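Local coordinates for DUF5636 domain-containing protein (Legionella pneumophila subsp. pneumophila str. Philadelphia 1, PDB 4RD8) that is of unknown function and folds into a compact all-helical domain of the DUF5636 family, at residues A[178-181]-A[182-186]; A[34-37]-A[38-41]; A[156-159]-A[160-164]; A[190-194]-A[195-199]. The protein carries 3 engineered substitutions. One frame throughout, in Å; residues are numbered along the deposited sequence.

The chain order is interaction 2, interaction 3, interaction 1, interaction 4, each local to a helix end or short helix. Interaction 1, on helix 179-184, touches all three others; its centre lies about 12 Å from that of interaction 2, at the end of helix 25-38, about 15 Å from interaction 3 on helix 157-162, and about 11 Å from interaction 4 at the start of helix 195-204. Interaction 2 meets the other three: interaction 3 through Ile34 and Ile161, interaction 4 through Met39 packing on Arg193 and a probable hydrogen bond from Ser192 N to Leu38 O. Helices 25-38 and 179-184 join interactions 3 and 4, nearest atoms about 12 Å apart, into one helical body.

Interaction 1: A[178-181]-A[182-186]; sequences TCWD and VLIDK
Trp180, in the first turn of helix 179-184, meets Asp185 five residues on; a capping box between Thr178 and Asp181 closes that turn. In the box, Asp181 N donates to Thr178 OG1 at 3.1 Å, and Thr178 N returns a bond to Asp181 OD2, reaching that oxygen from above the carboxylate plane. Backbone bonds of the i to i+4 kind follow, from Val182 N to Thr178 O through to Asp185 N to Asp181 O.

The polar side-chain contact is Trp180 NE1 to Asp185 OD2, 3.1 Å. Asp185 OD2 lies almost in the indole plane but is approached from 44° out of its own carboxylate plane, and the ring and carboxylate planes stand steeply to each other. Asp185 OD1 forms a salt bridge with Arg122, which probably eases the closeness of the Asp181 carboxylate.

Apolar contact covers one indole face. With CG1 of Ile184 lodged between backbone N and carbonyl carbon (chi1 60°), its CD1 swings over the six-membered ring of Trp180. His131 and Phe106 meet the indole edge-to-face. The CH-pi contact is nearly vertical: Ile184 CD1 stands 3.6 Å from the centroid of the Trp180 six-membered ring, 1° off the normal.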
loop_
_atom_site.group_PDB
_atom_site.type_symbol
_atom_site.label_atom_id
_atom_site.label_comp_id
_atom_site.label_asym_id
_atom_site.label_seq_id
_atom_site.Cartn_x
_atom_site.Cartn_y
_atom_site.Cartn_z
ATOM N N THR A 178 -14.118 -1.547 7.335
ATOM C CA THR A 178 -14.300 -1.611 5.887
ATOM C C THR A 178 -13.286 -2.590 5.317
ATOM O O THR A 178 -12.356 -2.996 6.016
ATOM C CB THR A 178 -14.089 -0.243 5.216
ATOM O OG1 THR A 178 -12.731 0.183 5.408
ATOM C CG2 THR A 178 -15.029 0.797 5.811
ATOM N N CYS A 179 -13.463 -2.977 4.057
ATOM C CA CYS A 179 -12.493 -3.856 3.414
ATOM C C CYS A 179 -11.126 -3.168 3.354
ATOM O O CYS A 179 -10.083 -3.817 3.497
ATOM C CB CYS A 179 -12.963 -4.229 2.005
ATOM S SG CYS A 179 -12.133 -5.690 1.294
ATOM N N TRP A 180 -11.137 -1.859 3.131
ATOM C CA TRP A 180 -9.910 -1.070 3.213
ATOM C C TRP A 180 -9.237 -1.312 4.568
ATOM O O TRP A 180 -8.061 -1.666 4.621
ATOM C CB TRP A 180 -10.230 0.409 3.021
ATOM C CG TRP A 180 -9.100 1.354 3.334
ATOM C CD1 TRP A 180 -8.715 1.800 4.571
ATOM C CD2 TRP A 180 -8.247 2.007 2.388
ATOM N NE1 TRP A 180 -7.660 2.669 4.449
ATOM C CE2 TRP A 180 -7.353 2.817 3.120
ATOM C CE3 TRP A 180 -8.147 1.977 0.993
ATOM C CZ2 TRP A 180 -6.366 3.595 2.502
ATOM C CZ3 TRP A 180 -7.172 2.749 0.378
ATOM C CH2 TRP A 180 -6.295 3.549 1.133
ATOM N N ASP A 181 -9.985 -1.131 5.652
ATOM C CA ASP A 181 -9.476 -1.413 6.999
ATOM C C ASP A 181 -8.900 -2.827 7.157
ATOM O O ASP A 181 -7.801 -3.008 7.689
ATOM C CB ASP A 181 -10.588 -1.253 8.037
ATOM C CG ASP A 181 -11.067 0.181 8.190
ATOM O OD1 ASP A 181 -10.375 1.117 7.725
ATOM O OD2 ASP A 181 -12.139 0.370 8.813
ATOM N N VAL A 182 -9.662 -3.831 6.732
ATOM C CA VAL A 182 -9.288 -5.230 6.970
ATOM C C VAL A 182 -7.995 -5.603 6.254
ATOM O O VAL A 182 -7.206 -6.439 6.742
ATOM C CB VAL A 182 -10.438 -6.188 6.567
ATOM C CG1 VAL A 182 -9.985 -7.629 6.586
ATOM C CG2 VAL A 182 -11.613 -6.009 7.515
ATOM N N LEU A 183 -7.761 -4.966 5.110
ATOM C CA LEU A 183 -6.586 -5.273 4.306
ATOM C C LEU A 183 -5.353 -4.475 4.704
ATOM O O LEU A 183 -4.288 -5.050 4.899
ATOM C CB LEU A 183 -6.867 -5.049 2.819
ATOM C CG LEU A 183 -7.882 -6.032 2.232
ATOM C CD1 LEU A 183 -7.944 -5.861 0.723
ATOM C CD2 LEU A 183 -7.538 -7.471 2.616
ATOM N N ILE A 184 -5.499 -3.159 4.833
ATOM C CA ILE A 184 -4.328 -2.297 4.934
ATOM C C ILE A 184 -4.436 -1.214 5.991
ATOM O O ILE A 184 -3.571 -0.348 6.077
ATOM C CB ILE A 184 -4.011 -1.623 3.576
ATOM C CG1 ILE A 184 -5.208 -0.771 3.127
ATOM C CG2 ILE A 184 -3.605 -2.673 2.522
ATOM C CD1 ILE A 184 -4.956 0.061 1.903
ATOM N N ASP A 185 -5.499 -1.233 6.793
ATOM C CA ASP A 185 -5.632 -0.223 7.846
ATOM C C ASP A 185 -6.118 -0.864 9.154
ATOM O O ASP A 185 -6.901 -0.269 9.899
ATOM C CB ASP A 185 -6.579 0.900 7.393
ATOM C CG ASP A 185 -6.061 2.285 7.724
ATOM O OD1 ASP A 185 -4.963 2.401 8.296
ATOM O OD2 ASP A 185 -6.755 3.274 7.395
ATOM N N LYS A 186 -5.629 -2.077 9.422
ATOM C CA LYS A 186 -6.089 -2.871 10.573
ATOM C C LYS A 186 -5.224 -2.604 11.796
ATOM O O LYS A 186 -4.394 -3.430 12.184
ATOM C CB LYS A 186 -6.080 -4.372 10.245
ATOM C CG LYS A 186 -7.005 -5.223 11.119
ATOM C CD LYS A 186 -8.472 -4.796 10.941
ATOM C CE LYS A 186 -9.430 -5.673 11.746
ATOM N NZ LYS A 186 -9.366 -5.426 13.214
#

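Interaction 2: A[34-37]-A[38-41]; sequences IENY and LMDT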
loop_
_atom_site.group_PDB
_atom_site.type_symbol
_atom_site.label_atom_id
_atom_site.label_comp_id
_atom_site.label_asym_id
_atom_site.label_seq_id
_atom_site.Cartn_x
_atom_site.Cartn_y
_atom_site.Cartn_z
ATOM N N ILE A 34 -4.270 -11.113 -0.594
ATOM C CA ILE A 34 -3.589 -9.924 -0.073
ATOM C C ILE A 34 -3.499 -9.971 1.446
ATOM O O ILE A 34 -2.440 -9.718 2.018
ATOM C CB ILE A 34 -4.286 -8.633 -0.536
ATOM C CG1 ILE A 34 -4.054 -8.455 -2.035
ATOM C CG2 ILE A 34 -3.774 -7.423 0.234
ATOM C CD1 ILE A 34 -4.805 -7.282 -2.630
ATOM N N GLU A 35 -4.606 -10.323 2.094
ATOM C CA GLU A 35 -4.646 -10.382 3.552
ATOM C C GLU A 35 -3.643 -11.412 4.046
ATOM O O GLU A 35 -2.912 -11.174 5.004
ATOM C CB GLU A 35 -6.053 -10.745 4.037
ATOM C CG GLU A 35 -6.263 -10.580 5.527
ATOM C CD GLU A 35 -7.532 -11.253 6.005
ATOM O OE1 GLU A 35 -7.836 -12.357 5.501
ATOM O OE2 GLU A 35 -8.225 -10.682 6.878
ATOM N N ASN A 36 -3.598 -12.558 3.375
ATOM C CA ASN A 36 -2.719 -13.641 3.789
ATOM C C ASN A 36 -1.246 -13.308 3.566
ATOM O O ASN A 36 -0.381 -13.798 4.288
ATOM C CB ASN A 36 -3.092 -14.939 3.066
ATOM C CG ASN A 36 -4.357 -15.569 3.617
ATOM O OD1 ASN A 36 -4.774 -15.275 4.739
ATOM N ND2 ASN A 36 -4.969 -16.451 2.831
ATOM N N TYR A 37 -0.980 -12.484 2.558
ATOM C CA TYR A 37 0.374 -12.044 2.239
ATOM C C TYR A 37 0.863 -11.033 3.282
ATOM O O TYR A 37 1.917 -11.209 3.884
ATOM C CB TYR A 37 0.423 -11.460 0.813
ATOM C CG TYR A 37 1.689 -10.674 0.512
ATOM C CD1 TYR A 37 2.924 -11.305 0.433
ATOM C CD2 TYR A 37 1.641 -9.301 0.319
ATOM C CE1 TYR A 37 4.082 -10.586 0.164
ATOM C CE2 TYR A 37 2.786 -8.573 0.057
ATOM C CZ TYR A 37 4.001 -9.217 -0.025
ATOM O OH TYR A 37 5.138 -8.492 -0.283
ATOM N N LEU A 38 0.076 -9.995 3.525
ATOM C CA LEU A 38 0.470 -8.957 4.486
ATOM C C LEU A 38 0.622 -9.453 5.928
ATOM O O LEU A 38 1.361 -8.857 6.712
ATOM C CB LEU A 38 -0.509 -7.771 4.427
ATOM C CG LEU A 38 -0.546 -7.048 3.076
ATOM C CD1 LEU A 38 -1.596 -5.949 3.089
ATOM C CD2 LEU A 38 0.824 -6.468 2.701
HETATM N N MSE A 39 -0.067 -10.540 6.278
HETATM C CA MSE A 39 0.075 -11.146 7.600
HETATM C C MSE A 39 1.354 -11.958 7.702
HETATM O O MSE A 39 1.748 -12.371 8.785
HETATM C CB MSE A 39 -1.101 -12.079 7.915
HETATM C CG MSE A 39 -2.456 -11.416 7.977
HETATM SE SE MSE A 39 -3.884 -12.730 8.255
HETATM C CE MSE A 39 -2.865 -14.353 7.898
ATOM N N ASP A 40 1.987 -12.192 6.555
ATOM C CA ASP A 40 3.155 -13.057 6.460
ATOM C C ASP A 40 4.404 -12.184 6.365
ATOM O O ASP A 40 4.807 -11.774 5.281
ATOM C CB ASP A 40 3.018 -13.948 5.222
ATOM C CG ASP A 40 4.105 -14.999 5.109
ATOM O OD1 ASP A 40 5.118 -14.943 5.836
ATOM O OD2 ASP A 40 3.948 -15.895 4.255
ATOM N N THR A 41 5.027 -11.910 7.506
ATOM C CA THR A 41 6.156 -10.986 7.522
ATOM C C THR A 41 7.351 -11.518 6.714
ATOM O O THR A 41 8.031 -10.749 6.035
ATOM C CB THR A 41 6.539 -10.600 8.961
ATOM O OG1 THR A 41 5.444 -9.883 9.547
ATOM C CG2 THR A 41 7.771 -9.712 8.974
HETATM O O HOH W 1 1.834 -15.680 2.805
#
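The C-terminal end of helix 25-38 brings Ile34 and Leu38 together one turn apart, just before Asp40 takes the N-cap position of helix 41-61. Leu38 N gives Ile34 O an almost straight bond of 2.9 Å, and Met39 N follows with one to Glu35 O. The next bond is shorter in sequence: Asp40 N turns back to Tyr37 O at 2.8 Å, well above the carbonyl plane, as the backbone leaves the helix.

Leu38 divides its two methyls between neighbours. Its CG sits anti to the carbonyl carbon (chi1 -63°), with CD1 alongside Ile34 CG2 at 3.9 Å and CD2 against Tyr37 CD2 at 3.8 Å. The Tyr37 ring crosses the leucine at a slant and reaches on to helix 41-61, where its hydroxyl is hydrogen-bonded to Gln47. One residue on from Leu38, the selenomethionine Met39 lies beside Asn36, both pointing the same way, with CE 3.8 Å from Asn36 OD1.

Asp40 uses both carboxylate oxygens. OD1 accepts a weak capping bond from Ala43 N, while a water donates to Asp40 OD2 at 2.6 Å and also to Asn36 O.

Interaction 3: A[156-159]-A[160-164]; sequences EICD and RIYKK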
loop_
_atom_site.group_PDB
_atom_site.type_symbol
_atom_site.label_atom_id
_atom_site.label_comp_id
_atom_site.label_asym_id
_atom_site.label_seq_id
_atom_site.Cartn_x
_atom_site.Cartn_y
_atom_site.Cartn_z
ATOM N N GLU A 156 -3.928 -4.380 -14.138
ATOM C CA GLU A 156 -5.339 -4.386 -13.722
ATOM C C GLU A 156 -5.537 -4.467 -12.213
ATOM O O GLU A 156 -6.664 -4.581 -11.744
ATOM C CB GLU A 156 -6.122 -5.501 -14.440
ATOM C CG GLU A 156 -6.146 -5.301 -15.957
ATOM C CD GLU A 156 -6.930 -6.366 -16.703
ATOM O OE1 GLU A 156 -7.473 -7.289 -16.058
ATOM O OE2 GLU A 156 -7.002 -6.285 -17.949
ATOM N N ILE A 157 -4.446 -4.396 -11.460
ATOM C CA ILE A 157 -4.527 -4.471 -10.002
ATOM C C ILE A 157 -5.363 -3.313 -9.455
ATOM O O ILE A 157 -6.201 -3.503 -8.569
ATOM C CB ILE A 157 -3.119 -4.467 -9.366
ATOM C CG1 ILE A 157 -2.462 -5.838 -9.545
ATOM C CG2 ILE A 157 -3.192 -4.149 -7.874
ATOM C CD1 ILE A 157 -0.976 -5.848 -9.202
ATOM N N CYS A 158 -5.163 -2.117 -9.994
ATOM C CA CYS A 158 -5.908 -0.949 -9.500
ATOM C C CYS A 158 -7.414 -1.115 -9.754
ATOM O O CYS A 158 -8.230 -1.012 -8.834
ATOM C CB CYS A 158 -5.403 0.334 -10.151
ATOM S SG CYS A 158 -6.106 1.817 -9.384
ATOM N N ASP A 159 -7.783 -1.402 -11.000
ATOM C CA ASP A 159 -9.195 -1.557 -11.333
ATOM C C ASP A 159 -9.868 -2.738 -10.621
ATOM O O ASP A 159 -11.009 -2.624 -10.172
ATOM C CB ASP A 159 -9.390 -1.717 -12.844
ATOM C CG ASP A 159 -9.104 -0.439 -13.616
ATOM O OD1 ASP A 159 -8.914 0.621 -12.992
ATOM O OD2 ASP A 159 -9.083 -0.498 -14.861
ATOM N N ARG A 160 -9.178 -3.871 -10.544
ATOM C CA ARG A 160 -9.802 -5.089 -10.016
ATOM C C ARG A 160 -9.851 -5.159 -8.493
ATOM O O ARG A 160 -10.647 -5.911 -7.925
ATOM C CB ARG A 160 -9.089 -6.331 -10.544
ATOM C CG ARG A 160 -9.339 -6.599 -12.007
ATOM C CD ARG A 160 -8.768 -7.938 -12.395
ATOM N NE ARG A 160 -8.844 -8.148 -13.838
ATOM C CZ ARG A 160 -9.016 -9.335 -14.413
ATOM N NH1 ARG A 160 -9.146 -10.422 -13.668
ATOM N NH2 ARG A 160 -9.063 -9.427 -15.736
ATOM N N ILE A 161 -8.967 -4.418 -7.835
ATOM C CA ILE A 161 -8.890 -4.480 -6.378
ATOM C C ILE A 161 -9.009 -3.115 -5.691
ATOM O O ILE A 161 -9.990 -2.840 -4.984
ATOM C CB ILE A 161 -7.595 -5.190 -5.906
ATOM C CG1 ILE A 161 -7.410 -6.536 -6.636
ATOM C CG2 ILE A 161 -7.656 -5.430 -4.415
ATOM C CD1 ILE A 161 -5.981 -7.097 -6.525
ATOM N N TYR A 162 -8.014 -2.261 -5.894
ATOM C CA TYR A 162 -7.939 -0.978 -5.184
ATOM C C TYR A 162 -9.191 -0.114 -5.318
ATOM O O TYR A 162 -9.743 0.342 -4.325
ATOM C CB TYR A 162 -6.722 -0.200 -5.666
ATOM C CG TYR A 162 -6.485 1.131 -4.970
ATOM C CD1 TYR A 162 -5.825 1.189 -3.748
ATOM C CD2 TYR A 162 -6.872 2.316 -5.556
ATOM C CE1 TYR A 162 -5.569 2.412 -3.124
ATOM C CE2 TYR A 162 -6.632 3.549 -4.937
ATOM C CZ TYR A 162 -5.975 3.581 -3.717
ATOM O OH TYR A 162 -5.733 4.807 -3.119
ATOM N N LYS A 163 -9.650 0.118 -6.543
ATOM C CA LYS A 163 -10.815 0.984 -6.742
ATOM C C LYS A 163 -12.040 0.469 -6.033
ATOM O O LYS A 163 -12.863 1.254 -5.571
ATOM C CB LYS A 163 -11.131 1.189 -8.232
ATOM C CG LYS A 163 -10.067 1.982 -8.996
ATOM C CD LYS A 163 -10.517 2.191 -10.446
ATOM C CE LYS A 163 -9.564 3.064 -11.224
ATOM N NZ LYS A 163 -10.044 3.207 -12.634
ATOM N N LYS A 164 -12.161 -0.849 -5.935
ATOM C CA LYS A 164 -13.340 -1.428 -5.317
ATOM C C LYS A 164 -13.347 -1.215 -3.818
ATOM O O LYS A 164 -14.405 -1.297 -3.195
ATOM C CB LYS A 164 -13.502 -2.911 -5.705
ATOM C CG LYS A 164 -13.555 -3.084 -7.224
ATOM C CD LYS A 164 -13.997 -4.473 -7.687
ATOM C CE LYS A 164 -13.997 -4.543 -9.214
ATOM N NZ LYS A 164 -14.509 -5.841 -9.763
#
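Arg160 reaches back along the short helix 157-162 to Glu156, the residue at its N-cap position, and the two form an i to i+4 salt bridge. Arg160 CB and CG lie against the backbone: CB is 3.2 Å from Glu156 O, the same oxygen that accepts the helical bond from Arg160 N, and CG is only slightly farther from it. With CG anti to the carbonyl carbon (chi1 -71°) and the chain extended onward to NE, CD passes towards the glutamate. NE then comes 2.7 Å from Glu156 OE1, and NH2 approaches that same oxygen equally closely. One carboxylate oxygen therefore sits at the guanidinium edge, near its plane, shared by two donors; both bonds are bent and weak as hydrogen bonds, though the charges are in direct contact.

A second i to i+4 ion pair joins Asp159 and Lys163. The lysine, extended beyond CG, lies beside Asp159 and brings NZ to 2.8 Å from Asp159 OD1, on the syn side, though 34° out of the carboxylate plane.

The backbone widens here into a pi-type turn. Lys163 N bonds to Cys158 O, five residues back, at 2.9 Å and nearly straight, while the link from Tyr162 N to Ile157 O is long and weak. On the buried side, Ile161 packs against Leu30 and Ile34 of helix 25-38, and the hydroxyl of Tyr162 is hydrogen-bonded to Phe114 O. Cys158 makes a sulfur-aromatic contact with this tyrosine, oblique to the ring, its SG 3.9 Å from Tyr162 CD2.

Interaction 4: A[190-194]-A[195-199]; sequences IDSRS and PEWLS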
loop_
_atom_site.group_PDB
_atom_site.type_symbol
_atom_site.label_atom_id
_atom_site.label_comp_id
_atom_site.label_asym_id
_atom_site.label_seq_id
_atom_site.Cartn_x
_atom_site.Cartn_y
_atom_site.Cartn_z
ATOM N N ILE A 190 -0.128 -7.188 14.580
ATOM C CA ILE A 190 1.328 -7.242 14.597
ATOM C C ILE A 190 1.845 -7.766 13.242
ATOM O O ILE A 190 2.595 -8.746 13.174
ATOM C CB ILE A 190 1.835 -8.079 15.800
ATOM C CG1 ILE A 190 1.160 -7.610 17.089
ATOM C CG2 ILE A 190 3.342 -7.958 15.980
ATOM C CD1 ILE A 190 1.549 -6.202 17.522
ATOM N N ASP A 191 1.416 -7.103 12.168
ATOM C CA ASP A 191 1.870 -7.393 10.804
ATOM C C ASP A 191 1.555 -6.231 9.870
ATOM O O ASP A 191 1.023 -5.206 10.301
ATOM C CB ASP A 191 1.271 -8.704 10.284
ATOM C CG ASP A 191 -0.242 -8.731 10.364
ATOM O OD1 ASP A 191 -0.889 -7.853 9.765
ATOM O OD2 ASP A 191 -0.791 -9.627 11.037
ATOM N N SER A 192 1.878 -6.387 8.591
ATOM C CA SER A 192 1.797 -5.274 7.657
ATOM C C SER A 192 0.380 -4.853 7.266
ATOM O O SER A 192 0.217 -3.904 6.511
ATOM C CB SER A 192 2.623 -5.569 6.401
ATOM O OG SER A 192 3.971 -5.810 6.752
ATOM N N ARG A 193 -0.639 -5.535 7.782
ATOM C CA ARG A 193 -2.008 -5.038 7.613
ATOM C C ARG A 193 -2.173 -3.727 8.362
ATOM O O ARG A 193 -3.044 -2.917 8.039
ATOM C CB ARG A 193 -3.034 -6.039 8.133
ATOM C CG ARG A 193 -3.200 -7.283 7.287
ATOM C CD ARG A 193 -4.161 -8.213 7.985
ATOM N NE ARG A 193 -3.579 -8.730 9.223
ATOM C CZ ARG A 193 -4.241 -9.450 10.121
ATOM N NH1 ARG A 193 -5.527 -9.726 9.930
ATOM N NH2 ARG A 193 -3.615 -9.891 11.211
ATOM N N SER A 194 -1.339 -3.523 9.378
ATOM C CA SER A 194 -1.345 -2.267 10.120
ATOM C C SER A 194 -0.254 -1.353 9.590
ATOM O O SER A 194 0.923 -1.717 9.607
ATOM C CB SER A 194 -1.086 -2.517 11.601
ATOM O OG SER A 194 -0.760 -1.298 12.265
ATOM N N PRO A 195 -0.633 -0.156 9.118
ATOM C CA PRO A 195 0.414 0.755 8.643
ATOM C C PRO A 195 1.337 1.224 9.766
ATOM O O PRO A 195 2.502 1.512 9.492
ATOM C CB PRO A 195 -0.382 1.935 8.064
ATOM C CG PRO A 195 -1.706 1.895 8.810
ATOM C CD PRO A 195 -1.984 0.420 8.984
ATOM N N GLU A 196 0.840 1.307 11.000
ATOM C CA GLU A 196 1.698 1.688 12.114
ATOM C C GLU A 196 2.754 0.616 12.322
ATOM O O GLU A 196 3.922 0.913 12.588
ATOM C CB GLU A 196 0.899 1.869 13.410
ATOM C CG GLU A 196 -0.289 2.806 13.292
ATOM C CD GLU A 196 0.057 4.105 12.596
ATOM O OE1 GLU A 196 0.699 4.962 13.230
ATOM O OE2 GLU A 196 -0.304 4.266 11.410
ATOM N N TRP A 197 2.340 -0.636 12.218
ATOM C CA TRP A 197 3.282 -1.725 12.422
ATOM C C TRP A 197 4.300 -1.757 11.288
ATOM O O TRP A 197 5.493 -1.924 11.533
ATOM C CB TRP A 197 2.562 -3.072 12.552
ATOM C CG TRP A 197 3.508 -4.200 12.892
ATOM C CD1 TRP A 197 3.806 -4.680 14.136
ATOM C CD2 TRP A 197 4.295 -4.968 11.965
ATOM N NE1 TRP A 197 4.725 -5.703 14.038
ATOM C CE2 TRP A 197 5.033 -5.900 12.719
ATOM C CE3 TRP A 197 4.435 -4.956 10.573
ATOM C CZ2 TRP A 197 5.908 -6.815 12.121
ATOM C CZ3 TRP A 197 5.299 -5.867 9.982
ATOM C CH2 TRP A 197 6.024 -6.783 10.758
ATOM N N LEU A 198 3.835 -1.588 10.048
ATOM C CA LEU A 198 4.750 -1.635 8.907
ATOM C C LEU A 198 5.748 -0.486 8.936
ATOM O O LEU A 198 6.927 -0.681 8.663
ATOM C CB LEU A 198 3.997 -1.665 7.575
ATOM C CG LEU A 198 4.847 -1.620 6.301
ATOM C CD1 LEU A 198 5.791 -2.809 6.215
ATOM C CD2 LEU A 198 3.946 -1.572 5.072
ATOM N N SER A 199 5.277 0.702 9.288
ATOM C CA SER A 199 6.154 1.864 9.375
ATOM C C SER A 199 7.266 1.664 10.399
ATOM O O SER A 199 8.429 1.992 10.145
ATOM C CB SER A 199 5.343 3.114 9.709
ATOM O OG SER A 199 6.135 4.037 10.434
#
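A chi1 of -175° and a chi2 of 94° turn the Trp197 indole flat against the backbone of Ile190 and Asp191. Asp191 CA rests over one face, 3.7 Å from the centroid of the Trp197 six-membered ring in a CH-pi contact. Ile190 CA and C lie over the same face, and Ile190 CG2 comes in obliquely past the rim, 3.3 Å from Trp197 NE1, the two side chains crossing at about a right angle. Ser192 OG approaches the indole edge near its plane, 3.5 Å from Trp197 CZ3, and also touches Leu198 CD1.

Ser194 is the N-cap of helix 195-204: its OG accepts from Trp197 N at 3.2 Å, and its carbonyl oxygen takes the first helical bond, from Leu198 N. The approach to the cap is a type I beta turn from Asp191 to Ser194, combined with an Asx turn in which Asp191 OD1 accepts Arg193 N on its anti lone pair.

Arg193 grips the same carboxylate side-on, NE to Asp191 OD1 and NH2 to Asp191 OD2; with the Asx-turn bond, three bonds hold the Asp191 carboxylate in its rotation. Glu189 offers Arg193 a second salt bridge. The NH2 bond, 2.8 Å to Asp191 OD2, uses the syn lone pair of that oxygen.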